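Local coordinates for protein nucleotidyl transferase (Methanothermobacter thermautotrophicus, PDB 6PLJ) that probably transfers nucleotidyl groups, as a MobA-like nucleotidyltransferase, perhaps in pseudomurein cell-wall synthesis, at residues I25-A30 and K68-A73; R99-D104 and V118-G123; Q133-P138 and R230-R235; S151-L156 and A178-D183; D183-G188 and N193-M198. One frame throughout, in Å; residues are numbered along the deposited sequence.

Interactions 1, 2 and 4 each lay a helix on a strand of the same mixed sheet, but at different depths. Interaction 1 is buried and purely aliphatic on a central strand; interaction 2 lies at the surface, on the edge strand 99-102, where the aliphatic part of one arginine lies beside a valine-alanine touch; interaction 4, partly buried, uses leucine and valine. Interaction 5 shares Asp183 with interaction 4 and continues helix 178-184 into a turn packed on helix 192-201, with the largest buried surface of the five. Interaction 3 stands apart, across the chain's centre from 2, 4 and 5: there a turn meets helix 223-236 through the edge of a phenylalanine ring and a water that bridges to a histidine.

Interaction 1 of 5, residues I25-A30 and K68-A73; sequences ISAVVA and KAVLSA. With EDO (1,2-ethanediol), chain F; EDO (1,2-ethanediol), chain C.
Val70 carries this contact from the helix side, pointing its branched end at two small aliphatic residues of strand 25-31, Ala27 and Val29. Its CG1 stands anti to the backbone N (chi1 167°) and is directed at Ala27, while CG2, anti to the carbonyl carbon, turns to Val29. There Val70 CG2 meets Val29 CG2 at 4.1 Å, the two valines sliding past one another in opposite directions. The modelled separation of Ala27 and Val70 is too short to be trusted, but the pairing itself is sensible: a methyl on the strand leaves room for the helix, and the CA atoms of Ala27 and Val70 lie 7.0 Å apart. Strand 25-31 is the first of the parallel strands in this Rossmann-like alpha/beta sheet, and helix 62-72 belongs to the crossover connection that leads on to its parallel neighbour, strand 77-82. Branched valines suit such a strand; Val28 points away from this helix and touches Val81 and Ile126 instead. Cys78, Ala129 and Leu141 also pack around Val70. Near the helix end Ser72 OG bonds back to Lys68 O at 2.9 Å, reaching it from above the carbonyl plane, while Ser72 N comes to that oxygen from the opposite face. An ethanediol, probably from the crystallisation liquor, touches both segments: its O1 bonds Ala73 O at 2.7 Å and its O2 lies 3.5 Å from Ile25 CD1.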
# COMPACT_ATOMS: atom_id res chain seq x y z
N ILE A 25 16.52 0.03 0.83
CA ILE A 25 15.10 0.35 0.94
C ILE A 25 14.32 -0.73 0.19
O ILE A 25 14.49 -0.90 -1.02
CB ILE A 25 14.74 1.74 0.37
CG1 ILE A 25 15.46 2.84 1.16
CG2 ILE A 25 13.23 1.95 0.44
CD1 ILE A 25 15.40 4.21 0.52
N SER A 26 13.46 -1.45 0.90
CA SER A 26 12.62 -2.47 0.29
C SER A 26 11.19 -1.99 0.29
O SER A 26 10.74 -1.43 1.29
CB SER A 26 12.66 -3.75 1.11
OG SER A 26 13.97 -4.28 1.18
N ALA A 27 10.48 -2.19 -0.80
CA ALA A 27 9.04 -1.98 -0.78
C ALA A 27 8.34 -3.27 -0.46
O ALA A 27 8.78 -4.35 -0.85
CB ALA A 27 8.54 -1.42 -2.08
N VAL A 28 7.24 -3.15 0.26
CA VAL A 28 6.34 -4.27 0.51
C VAL A 28 4.97 -3.79 0.06
O VAL A 28 4.43 -2.81 0.61
CB VAL A 28 6.33 -4.67 1.99
CG1 VAL A 28 5.21 -5.68 2.27
CG2 VAL A 28 7.69 -5.25 2.38
N VAL A 29 4.42 -4.45 -0.94
CA VAL A 29 3.09 -4.15 -1.45
C VAL A 29 2.14 -5.21 -0.94
O VAL A 29 2.30 -6.41 -1.22
CB VAL A 29 3.07 -4.09 -2.99
CG1 VAL A 29 1.66 -3.81 -3.51
CG2 VAL A 29 4.06 -3.04 -3.49
N ALA A 30 1.15 -4.78 -0.17
CA ALA A 30 0.13 -5.69 0.35
C ALA A 30 -0.94 -5.87 -0.72
O ALA A 30 -1.66 -4.93 -1.03
CB ALA A 30 -0.46 -5.15 1.63
N LYS A 68 4.23 -0.68 -10.42
CA LYS A 68 5.02 0.19 -11.27
C LYS A 68 5.39 1.49 -10.56
O LYS A 68 6.52 1.95 -10.65
CB LYS A 68 4.26 0.50 -12.56
CG LYS A 68 5.00 1.41 -13.53
CD LYS A 68 6.31 0.80 -13.97
CE LYS A 68 7.06 1.73 -14.89
NZ LYS A 68 8.21 1.03 -15.47
N ALA A 69 4.43 2.09 -9.85
CA ALA A 69 4.72 3.32 -9.10
C ALA A 69 5.78 3.12 -8.02
O ALA A 69 6.68 3.95 -7.85
CB ALA A 69 3.44 3.88 -8.51
N VAL A 70 5.68 2.00 -7.31
CA VAL A 70 6.63 1.66 -6.26
C VAL A 70 8.04 1.46 -6.85
O VAL A 70 9.03 2.00 -6.34
CB VAL A 70 6.14 0.40 -5.52
CG1 VAL A 70 7.20 -0.20 -4.65
CG2 VAL A 70 4.88 0.74 -4.71
N LEU A 71 8.14 0.71 -7.93
CA LEU A 71 9.44 0.51 -8.59
C LEU A 71 9.98 1.82 -9.12
O LEU A 71 11.20 2.11 -9.00
CB LEU A 71 9.34 -0.54 -9.68
CG LEU A 71 9.15 -2.00 -9.22
CD1 LEU A 71 8.90 -2.91 -10.41
CD2 LEU A 71 10.34 -2.50 -8.41
N SER A 72 9.10 2.66 -9.66
CA SER A 72 9.54 3.96 -10.16
C SER A 72 9.99 4.93 -9.06
O SER A 72 10.62 5.94 -9.36
CB SER A 72 8.44 4.60 -11.00
OG SER A 72 8.18 3.80 -12.14
N ALA A 73 9.69 4.63 -7.79
CA ALA A 73 10.11 5.44 -6.68
C ALA A 73 11.56 5.18 -6.27
O ALA A 73 12.03 5.81 -5.32
CB ALA A 73 9.19 5.24 -5.48
C1 EDO F . -3.35 -6.82 1.83
O1 EDO F . -2.72 -7.95 1.83
C2 EDO F . -3.83 -6.41 0.58
O2 EDO F . -4.13 -5.06 0.76
C1 EDO C . 13.67 5.66 -2.57
O1 EDO C . 14.32 5.96 -3.81
C2 EDO C . 13.97 6.76 -1.56
O2 EDO C . 15.37 7.07 -1.58

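Interaction 2 of 5, residues R99-D104 and V118-G123; sequences RVVRND and VRAAGG
Arg99 begins strand 99-102 and extends toward Ala120, its CG anti to the backbone N (chi1 171°) and its chain straight as far as CD. The approach is loose: Arg99 CD lies 4.2 Å from Ala120 O. Beyond CD the chain bends (chi3 -63°), and only its aliphatic part takes part here, which suits a long arginine at an exposed rim. Val100 touches Glu90 of helix 86-92. Val101 makes the firmest touch, with Val101 CG1 against Ala120 CB at 3.8 Å. CG1 stands anti to the carbonyl carbon, which leaves CG2 in the crowded position between the backbone N and the carbonyl carbon. A methyl is all the helix offers in return, so the backbones come close, with the CA of Val101 and that of Ala120 7.5 Å apart. Arg102 forms a salt bridge with Glu90, whereas Asn103, past the strand, bonds through ND2 to Ser113 OG of helix 110-120. That helix ends near Ala120, where Ala121 N bonds Val118 O at 3.0 Å; Gly122 N bonds Glu77, and Gly123 N makes a weak bond to Ser26 OG. Strand 99-102, helix 110-120 and the following strand 125-130 form a beta-alpha-beta crossover over the intervening parallel strands 77-82 and 25-31, characteristic of a Rossmann-like sheet of order 3-2-1-4.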
# COMPACT_ATOMS: atom_id res chain seq x y z
N ARG A 99 9.38 -9.77 -6.02
CA ARG A 99 9.52 -10.98 -5.25
C ARG A 99 8.18 -11.22 -4.58
O ARG A 99 7.75 -10.42 -3.74
CB ARG A 99 10.64 -10.80 -4.22
CG ARG A 99 10.77 -11.89 -3.18
CD ARG A 99 12.00 -11.69 -2.31
NE ARG A 99 13.23 -11.74 -3.08
CZ ARG A 99 13.91 -12.86 -3.38
NH1 ARG A 99 13.51 -14.06 -2.95
NH2 ARG A 99 15.03 -12.76 -4.09
N VAL A 100 7.52 -12.30 -4.98
CA VAL A 100 6.19 -12.62 -4.47
C VAL A 100 6.29 -13.57 -3.29
O VAL A 100 6.97 -14.60 -3.37
CB VAL A 100 5.33 -13.27 -5.56
CG1 VAL A 100 3.99 -13.71 -4.98
CG2 VAL A 100 5.12 -12.29 -6.71
N VAL A 101 5.59 -13.23 -2.21
CA VAL A 101 5.41 -14.14 -1.08
C VAL A 101 3.93 -14.26 -0.82
O VAL A 101 3.21 -13.28 -0.82
CB VAL A 101 6.17 -13.72 0.19
CG1 VAL A 101 7.67 -13.82 -0.06
CG2 VAL A 101 5.80 -12.34 0.69
N ARG A 102 3.48 -15.49 -0.62
CA ARG A 102 2.05 -15.73 -0.46
C ARG A 102 1.72 -15.95 1.02
O ARG A 102 2.45 -16.65 1.74
CB ARG A 102 1.65 -16.92 -1.33
CG ARG A 102 0.17 -16.96 -1.65
CD ARG A 102 -0.17 -18.21 -2.44
NE ARG A 102 0.15 -18.15 -3.86
CZ ARG A 102 -0.26 -19.06 -4.75
NH1 ARG A 102 -0.97 -20.11 -4.35
NH2 ARG A 102 0.05 -18.94 -6.03
N ASN A 103 0.63 -15.34 1.45
CA ASN A 103 0.17 -15.67 2.80
C ASN A 103 -0.41 -17.09 2.73
O ASN A 103 -1.24 -17.34 1.91
CB ASN A 103 -0.99 -14.77 3.25
CG ASN A 103 -0.57 -13.36 3.58
OD1 ASN A 103 0.50 -13.15 4.14
ND2 ASN A 103 -1.45 -12.43 3.31
N ASP A 104 0.00 -17.94 3.63
CA ASP A 104 -0.57 -19.29 3.77
C ASP A 104 -0.49 -19.63 5.25
O ASP A 104 0.61 -19.93 5.73
CB ASP A 104 0.21 -20.30 2.91
CG ASP A 104 -0.37 -21.72 2.97
OD1 ASP A 104 -1.49 -21.91 3.49
OD2 ASP A 104 0.32 -22.64 2.46
N VAL A 118 7.59 -7.85 5.15
CA VAL A 118 8.78 -7.33 5.84
C VAL A 118 9.72 -8.48 6.16
O VAL A 118 10.94 -8.34 6.01
CB VAL A 118 8.40 -6.51 7.10
CG1 VAL A 118 9.63 -6.06 7.85
CG2 VAL A 118 7.59 -5.28 6.73
N ARG A 119 9.18 -9.63 6.56
CA ARG A 119 10.01 -10.83 6.78
C ARG A 119 10.84 -11.27 5.56
O ARG A 119 11.95 -11.77 5.71
CB ARG A 119 9.14 -12.01 7.26
CG ARG A 119 8.78 -11.96 8.73
CD ARG A 119 7.94 -13.16 9.14
NE ARG A 119 8.57 -14.43 8.77
CZ ARG A 119 8.02 -15.42 8.05
NH1 ARG A 119 6.76 -15.35 7.59
NH2 ARG A 119 8.75 -16.51 7.79
N ALA A 120 10.30 -11.05 4.37
CA ALA A 120 10.96 -11.38 3.12
C ALA A 120 11.88 -10.27 2.62
O ALA A 120 12.59 -10.49 1.65
CB ALA A 120 9.92 -11.67 2.05
N ALA A 121 11.85 -9.09 3.23
CA ALA A 121 12.58 -7.93 2.72
C ALA A 121 13.99 -7.90 3.26
O ALA A 121 14.22 -8.17 4.44
CB ALA A 121 11.86 -6.65 3.11
N GLY A 122 14.94 -7.53 2.42
CA GLY A 122 16.32 -7.34 2.87
C GLY A 122 16.65 -6.00 3.50
O GLY A 122 17.68 -5.88 4.19
N GLY A 123 15.82 -4.98 3.28
CA GLY A 123 16.17 -3.60 3.59
C GLY A 123 16.01 -3.21 5.04
O GLY A 123 15.31 -3.87 5.79

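Interaction 3 of 5, residues Q133-P138 and R230-R235; sequences QPAVSP and RDHFLR. With EDO (1,2-ethanediol), chain E.
The type I beta turn from Gln133 to Val136, in the loop between strand 125-130 and helix 138-147, sets Pro134 and Ala135 against Phe233 and His232 of the last helix, 223-236. In the conformer described, one of two, the Phe233 ring comes edge-on: its CZ lies 3.5 Å from Pro134 O and its CE1 3.9 Å from Ala135 CA, both near the ring plane. An alanine suits this corner because its single methyl lets the ring edge reach the backbone, with Ala135 CB 4.0 Å from Phe233 CE1. The side chain of Pro134 also packs on Val62, Ala65 and Thr66 of helix 62-72, and Leu57 touches both Pro134 and Phe233, so the turn touches two helices. Ser137 is the N-cap of helix 138-147, and its OG also bonds Glu216. Asp231, its CG anti to the carbonyl carbon, offers OD2 to both hydroxyls of an ethanediol, probably from the crystallisation liquor, O1 at 2.7 Å and O2 at 2.8 Å. Replacing Asp231 with an alanine would probably leave both of those hydroxyls without their acceptor and the diol free to turn or leave. His232 touches Ala135 CB only loosely, through CD2 at 4.3 Å, and is tied to the turn by a water that donates to Ala135 O at 2.7 Å and is hydrogen-bonded to His232 NE2 at 2.8 Å.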
# COMPACT_ATOMS: atom_id res chain seq x y z
N GLN A 133 -4.26 0.91 -3.96
CA GLN A 133 -4.11 2.35 -3.92
C GLN A 133 -3.17 2.76 -5.06
O GLN A 133 -2.03 3.21 -4.83
CB GLN A 133 -3.59 2.73 -2.55
CG GLN A 133 -3.62 4.21 -2.21
CD GLN A 133 -3.12 4.49 -0.81
OE1 GLN A 133 -2.88 3.58 -0.02
NE2 GLN A 133 -2.96 5.76 -0.49
N PRO A 134 -3.65 2.64 -6.31
CA PRO A 134 -2.76 2.71 -7.46
C PRO A 134 -2.45 4.11 -7.98
O PRO A 134 -1.68 4.21 -8.93
CB PRO A 134 -3.53 1.93 -8.53
CG PRO A 134 -4.94 2.24 -8.21
CD PRO A 134 -4.99 2.18 -6.71
N ALA A 135 -3.05 5.15 -7.41
CA ALA A 135 -2.83 6.51 -7.91
C ALA A 135 -1.75 7.26 -7.17
O ALA A 135 -1.56 8.45 -7.42
CB ALA A 135 -4.14 7.30 -7.87
N VAL A 136 -0.99 6.60 -6.29
CA VAL A 136 0.11 7.29 -5.63
C VAL A 136 1.23 7.46 -6.65
O VAL A 136 1.63 6.50 -7.29
CB VAL A 136 0.67 6.57 -4.39
CG1 VAL A 136 1.56 7.53 -3.62
CG2 VAL A 136 -0.43 6.09 -3.45
N SER A 137 1.75 8.68 -6.79
CA SER A 137 2.82 8.90 -7.75
C SER A 137 4.15 8.38 -7.22
O SER A 137 4.39 8.35 -6.02
CB SER A 137 2.97 10.38 -8.09
OG SER A 137 3.42 11.12 -6.98
N PRO A 138 5.04 7.99 -8.14
CA PRO A 138 6.41 7.66 -7.75
C PRO A 138 7.08 8.76 -6.92
O PRO A 138 7.77 8.46 -5.94
CB PRO A 138 7.12 7.47 -9.09
CG PRO A 138 6.04 7.06 -10.02
CD PRO A 138 4.81 7.79 -9.58
N ARG A 230 -9.76 5.84 -12.16
CA ARG A 230 -9.70 5.64 -13.62
C ARG A 230 -9.87 6.99 -14.33
O ARG A 230 -9.19 7.23 -15.27
CB ARG A 230 -10.76 4.62 -14.06
CG ARG A 230 -10.82 4.38 -15.56
CD ARG A 230 -11.93 3.39 -15.94
NE ARG A 230 -13.21 4.07 -16.07
CZ ARG A 230 -14.38 3.48 -16.28
NH1 ARG A 230 -15.47 4.21 -16.37
NH2 ARG A 230 -14.47 2.16 -16.37
N ASP A 231 -10.79 7.82 -13.85
CA ASP A 231 -11.00 9.14 -14.47
C ASP A 231 -9.74 10.01 -14.39
O ASP A 231 -9.42 10.73 -15.35
CB ASP A 231 -12.18 9.86 -13.82
CG ASP A 231 -13.53 9.26 -14.20
OD1 ASP A 231 -13.61 8.44 -15.14
OD2 ASP A 231 -14.51 9.61 -13.52
N HIS A 232 -9.04 9.93 -13.27
CA HIS A 232 -7.76 10.65 -13.13
C HIS A 232 -6.71 10.16 -14.12
O HIS A 232 -6.03 10.97 -14.75
CB HIS A 232 -7.26 10.48 -11.70
CG HIS A 232 -5.82 10.81 -11.51
ND1 HIS A 232 -5.32 12.09 -11.61
CD2 HIS A 232 -4.77 10.03 -11.16
CE1 HIS A 232 -4.02 12.08 -11.35
NE2 HIS A 232 -3.67 10.83 -11.08
N PHE A 233 -6.59 8.83 -14.23
CA PHE A 233 -5.66 8.19 -15.17
C PHE A 233 -5.98 8.58 -16.62
O PHE A 233 -5.07 8.95 -17.38
CB PHE A 233 -5.66 6.66 -14.97
CG PHE A 233 -4.67 6.18 -13.94
CD1 PHE A 233 -4.81 6.50 -12.60
CD2 PHE A 233 -3.59 5.38 -14.31
CE1 PHE A 233 -3.90 6.06 -11.66
CE2 PHE A 233 -2.68 4.94 -13.38
CZ PHE A 233 -2.84 5.27 -12.05
N LEU A 234 -7.26 8.55 -16.99
CA LEU A 234 -7.70 8.96 -18.35
C LEU A 234 -7.33 10.43 -18.64
O LEU A 234 -6.98 10.76 -19.77
CB LEU A 234 -9.20 8.74 -18.55
CG LEU A 234 -9.64 7.28 -18.68
CD1 LEU A 234 -11.14 7.14 -18.52
CD2 LEU A 234 -9.19 6.69 -20.02
N ARG A 235 -7.40 11.29 -17.63
CA ARG A 235 -7.03 12.71 -17.81
C ARG A 235 -5.54 12.92 -18.00
O ARG A 235 -5.15 13.71 -18.85
CB ARG A 235 -7.43 13.57 -16.62
CG ARG A 235 -8.87 13.99 -16.60
CD ARG A 235 -9.05 15.11 -15.58
NE ARG A 235 -8.75 14.66 -14.22
CZ ARG A 235 -9.61 14.03 -13.41
NH1 ARG A 235 -9.22 13.68 -12.20
NH2 ARG A 235 -10.85 13.75 -13.79
C1 EDO E . -17.84 7.76 -13.15
O1 EDO E . -16.71 8.12 -13.95
C2 EDO E . -17.71 8.42 -11.79
O2 EDO E . -16.33 8.75 -11.56
O HOH W 1 -1.44 10.01 -9.63

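Interaction 4 of 5, residues S151-L156 and A178-D183; sequences STVSIL and ADLLRD
Leu180 and Val153 meet through their torsions: chi1 of Leu180 (-179°) sets CG anti to its backbone N and directs it toward the strand, where chi2 places the methyls, while chi1 of Val153 places CG2 itself, anti to the carbonyl carbon. The meeting is between Val153 CG2 and Leu180 CD2, 3.8 Å apart; the two side chains cross at about a right angle, and one branch of each does the touching. The second torsion of Leu180, 145°, sits off the usual staggered values: while CD2 goes to Val153, CD1 lies 4.4 Å from Ser151 CA. That last approach is to backbone, since the side chain of Ser151 starts away from the helix, as befits a small polar residue at an exposed position. Branched valine suits the strand, and the longer leucine spans the distance to Val153; the closest CA atoms of the two segments, of Ser151 and Leu180, are 7.0 Å apart. Ser154 and Thr152 have polar partners elsewhere, Ser154 OG, in the conformer described, bonding Ile144 O and Thr152 OG1 bonding Asp149 OD1. Strand 152-157 runs between strands 174-177 and 205-210 in the mixed sheet; helix 178-184, which follows strand 174-177 directly, lies over one face, with Met199 of helix 192-201 touching both Val153 and Leu180 and Arg182 leaning on helix 110-120.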
# COMPACT_ATOMS: atom_id res chain seq x y z
N SER A 151 13.85 5.40 13.69
CA SER A 151 12.84 5.75 14.69
C SER A 151 11.76 6.71 14.19
O SER A 151 10.99 7.22 14.99
CB SER A 151 13.55 6.33 15.91
OG SER A 151 14.42 5.36 16.44
N THR A 152 11.73 7.00 12.89
CA THR A 152 10.70 7.88 12.33
C THR A 152 9.90 7.13 11.30
O THR A 152 10.46 6.48 10.40
CB THR A 152 11.34 9.11 11.67
OG1 THR A 152 12.16 9.77 12.64
CG2 THR A 152 10.28 10.08 11.17
N VAL A 153 8.59 7.23 11.43
CA VAL A 153 7.65 6.69 10.46
C VAL A 153 7.19 7.86 9.62
O VAL A 153 6.87 8.94 10.15
CB VAL A 153 6.46 5.99 11.14
CG1 VAL A 153 5.49 5.44 10.10
CG2 VAL A 153 6.94 4.86 12.05
N SER A 154 7.19 7.67 8.31
CA SER A 154 6.71 8.69 7.38
C SER A 154 5.48 8.11 6.70
O SER A 154 5.37 6.91 6.54
CB SER A 154 7.78 9.03 6.37
OG SER A 154 8.13 7.89 5.62
N ILE A 155 4.55 8.98 6.33
CA ILE A 155 3.25 8.52 5.85
C ILE A 155 2.61 9.54 4.95
O ILE A 155 2.88 10.74 5.08
CB ILE A 155 2.35 8.21 7.07
CG1 ILE A 155 1.07 7.48 6.65
CG2 ILE A 155 2.05 9.48 7.88
CD1 ILE A 155 0.40 6.81 7.81
N LEU A 156 1.79 9.06 4.01
CA LEU A 156 1.01 9.96 3.16
C LEU A 156 -0.04 10.65 4.04
O LEU A 156 -0.88 10.01 4.64
CB LEU A 156 0.34 9.19 2.02
CG LEU A 156 -0.42 10.04 0.99
CD1 LEU A 156 0.53 10.98 0.28
CD2 LEU A 156 -1.15 9.14 -0.00
N ALA A 178 12.75 -1.16 9.38
CA ALA A 178 12.32 -2.55 9.42
C ALA A 178 12.23 -3.06 10.86
O ALA A 178 11.27 -3.74 11.19
CB ALA A 178 13.25 -3.43 8.59
N ASP A 179 13.19 -2.72 11.74
CA ASP A 179 13.12 -3.21 13.12
C ASP A 179 11.86 -2.66 13.80
O ASP A 179 11.20 -3.38 14.53
CB ASP A 179 14.31 -2.76 13.97
CG ASP A 179 15.59 -3.50 13.66
OD1 ASP A 179 15.57 -4.55 12.99
OD2 ASP A 179 16.64 -3.01 14.16
N LEU A 180 11.56 -1.38 13.57
CA LEU A 180 10.37 -0.77 14.17
C LEU A 180 9.11 -1.48 13.66
O LEU A 180 8.20 -1.78 14.44
CB LEU A 180 10.31 0.72 13.87
CG LEU A 180 9.12 1.49 14.47
CD1 LEU A 180 9.53 2.89 14.86
CD2 LEU A 180 7.92 1.52 13.54
N LEU A 181 9.04 -1.73 12.36
CA LEU A 181 7.89 -2.49 11.85
C LEU A 181 7.79 -3.91 12.41
O LEU A 181 6.69 -4.40 12.67
CB LEU A 181 7.88 -2.52 10.32
CG LEU A 181 7.60 -1.17 9.68
CD1 LEU A 181 7.90 -1.21 8.19
CD2 LEU A 181 6.16 -0.74 9.93
N ARG A 182 8.92 -4.57 12.60
CA ARG A 182 8.91 -5.91 13.18
C ARG A 182 8.42 -5.89 14.62
O ARG A 182 7.85 -6.87 15.08
CB ARG A 182 10.29 -6.57 13.08
CG ARG A 182 10.72 -6.96 11.68
CD ARG A 182 9.80 -7.97 11.01
NE ARG A 182 9.75 -9.28 11.66
CZ ARG A 182 10.47 -10.36 11.30
NH1 ARG A 182 10.30 -11.49 11.96
NH2 ARG A 182 11.33 -10.32 10.29
N ASP A 183 8.62 -4.79 15.34
CA ASP A 183 8.08 -4.65 16.71
C ASP A 183 6.59 -4.27 16.75
O ASP A 183 5.87 -4.74 17.63
CB ASP A 183 8.91 -3.65 17.51
CG ASP A 183 10.31 -4.18 17.84
OD1 ASP A 183 10.52 -5.42 17.81
OD2 ASP A 183 11.18 -3.36 18.16

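Interaction 5 of 5, residues D183-G188 and N193-M198; sequences DYLPLG and NPLLWM
Leu195 pushes its two methyls into the bend made by Tyr184, Leu185 and Leu187, and Met198, three residues on, meets Tyr184 and Leu187 beside it. Against Leu185 the side chains cross at about a right angle, Leu185 CD2 meeting Leu195 CD1 at 3.9 Å. The other branch, Leu195 CD2, sits 3.4 Å from Tyr184 O and 3.7 Å from Leu187 O, tucked against backbone carbonyls. Tyr184 O is already engaged, since Leu187 N bonds it within the type I turn from Tyr184 to Leu187. An alanine in place of Leu195 would probably open a gap beside this turn and leave Leu185 CD2 without its partner. Helix 178-184 and helix 192-201 follow each other in the chain; a short connection joins them, and the contact packs the turn from Tyr184 to Leu187 against the second. Met198, modelled in two conformers of which one is described, ends in a bend (chi3 42°) that brings CE between two neighbours. CE meets the edge of the Tyr184 ring, 3.9 Å from CE1 and near the ring plane, the two side chains meeting at a slant; it also lies 3.8 Å from Leu187 CD1, across whose side chain it runs at about a right angle. A flexible methionine suits this uneven spot. The ring's hydroxyl bonds Asp202. Gly188 adopts a positive phi (83°), and a CB there would come only 3.3 Å from Leu195 CD2, leaving little room for any other residue. Leu185 also leans on Leu114, Leu115 and Val118 of helix 110-120.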
# COMPACT_ATOMS: atom_id res chain seq x y z
N ASP A 183 8.62 -4.79 15.34
CA ASP A 183 8.08 -4.65 16.71
C ASP A 183 6.59 -4.27 16.75
O ASP A 183 5.87 -4.74 17.63
CB ASP A 183 8.91 -3.65 17.51
CG ASP A 183 10.31 -4.18 17.84
OD1 ASP A 183 10.52 -5.42 17.81
OD2 ASP A 183 11.18 -3.36 18.16
N TYR A 184 6.13 -3.44 15.81
CA TYR A 184 4.72 -2.98 15.81
C TYR A 184 3.76 -3.86 15.02
O TYR A 184 2.66 -4.10 15.49
CB TYR A 184 4.61 -1.53 15.34
CG TYR A 184 4.86 -0.56 16.44
CD1 TYR A 184 3.85 -0.24 17.35
CD2 TYR A 184 6.11 0.04 16.61
CE1 TYR A 184 4.06 0.65 18.39
CE2 TYR A 184 6.33 0.94 17.65
CZ TYR A 184 5.31 1.24 18.53
OH TYR A 184 5.55 2.12 19.56
N LEU A 185 4.15 -4.33 13.84
CA LEU A 185 3.20 -5.09 13.00
C LEU A 185 2.58 -6.32 13.67
O LEU A 185 1.41 -6.62 13.39
CB LEU A 185 3.81 -5.48 11.65
CG LEU A 185 4.03 -4.33 10.67
CD1 LEU A 185 4.84 -4.79 9.48
CD2 LEU A 185 2.71 -3.71 10.20
N PRO A 186 3.31 -7.03 14.55
CA PRO A 186 2.67 -8.15 15.26
C PRO A 186 1.55 -7.76 16.23
O PRO A 186 0.77 -8.64 16.64
CB PRO A 186 3.81 -8.78 16.06
CG PRO A 186 5.05 -8.37 15.34
CD PRO A 186 4.75 -6.98 14.86
N LEU A 187 1.46 -6.48 16.58
CA LEU A 187 0.47 -5.98 17.54
C LEU A 187 -0.82 -5.53 16.86
O LEU A 187 -0.89 -5.45 15.63
CB LEU A 187 1.06 -4.81 18.33
CG LEU A 187 2.42 -5.06 18.99
CD1 LEU A 187 2.95 -3.81 19.67
CD2 LEU A 187 2.36 -6.22 19.96
N GLY A 188 -1.83 -5.24 17.67
CA GLY A 188 -3.08 -4.64 17.19
C GLY A 188 -4.09 -5.63 16.63
O GLY A 188 -3.89 -6.85 16.71
N ASN A 193 -4.49 1.58 10.65
CA ASN A 193 -4.74 2.86 11.32
C ASN A 193 -4.63 2.77 12.85
O ASN A 193 -3.95 3.59 13.45
CB ASN A 193 -6.05 3.51 10.86
CG ASN A 193 -6.27 4.86 11.51
OD1 ASN A 193 -7.02 4.97 12.49
ND2 ASN A 193 -5.59 5.87 11.01
N PRO A 194 -5.23 1.73 13.47
CA PRO A 194 -5.03 1.56 14.92
C PRO A 194 -3.56 1.45 15.36
O PRO A 194 -3.19 2.00 16.41
CB PRO A 194 -5.81 0.27 15.23
CG PRO A 194 -6.85 0.21 14.18
CD PRO A 194 -6.20 0.76 12.94
N LEU A 195 -2.71 0.80 14.55
CA LEU A 195 -1.27 0.78 14.84
C LEU A 195 -0.61 2.15 14.82
O LEU A 195 0.32 2.39 15.58
CB LEU A 195 -0.49 -0.13 13.87
CG LEU A 195 -0.43 -1.62 14.15
CD1 LEU A 195 0.50 -2.27 13.13
CD2 LEU A 195 0.04 -1.92 15.57
N LEU A 196 -1.04 3.03 13.92
CA LEU A 196 -0.46 4.36 13.85
C LEU A 196 -0.80 5.18 15.12
O LEU A 196 0.05 5.88 15.66
CB LEU A 196 -0.94 5.09 12.60
CG LEU A 196 -0.52 4.45 11.27
CD1 LEU A 196 -1.30 5.08 10.13
CD2 LEU A 196 0.97 4.60 11.05
N TRP A 197 -2.03 5.04 15.58
CA TRP A 197 -2.46 5.65 16.85
C TRP A 197 -1.67 5.09 18.04
O TRP A 197 -1.29 5.84 18.93
CB TRP A 197 -3.96 5.43 17.08
CG TRP A 197 -4.85 6.28 16.22
CD1 TRP A 197 -5.62 5.86 15.18
CD2 TRP A 197 -5.10 7.68 16.38
NE1 TRP A 197 -6.33 6.91 14.67
CE2 TRP A 197 -6.04 8.04 15.38
CE3 TRP A 197 -4.63 8.66 17.25
CZ2 TRP A 197 -6.52 9.35 15.24
CZ3 TRP A 197 -5.11 9.97 17.11
CH2 TRP A 197 -6.04 10.30 16.11
N MET A 198 -1.43 3.78 18.03
CA MET A 198 -0.56 3.13 19.03
C MET A 198 0.84 3.72 19.03
O MET A 198 1.36 4.08 20.09
CB MET A 198 -0.45 1.63 18.74
CG MET A 198 -1.52 0.76 19.36
SD MET A 198 -0.96 -0.95 19.39
CE MET A 198 0.74 -0.71 19.90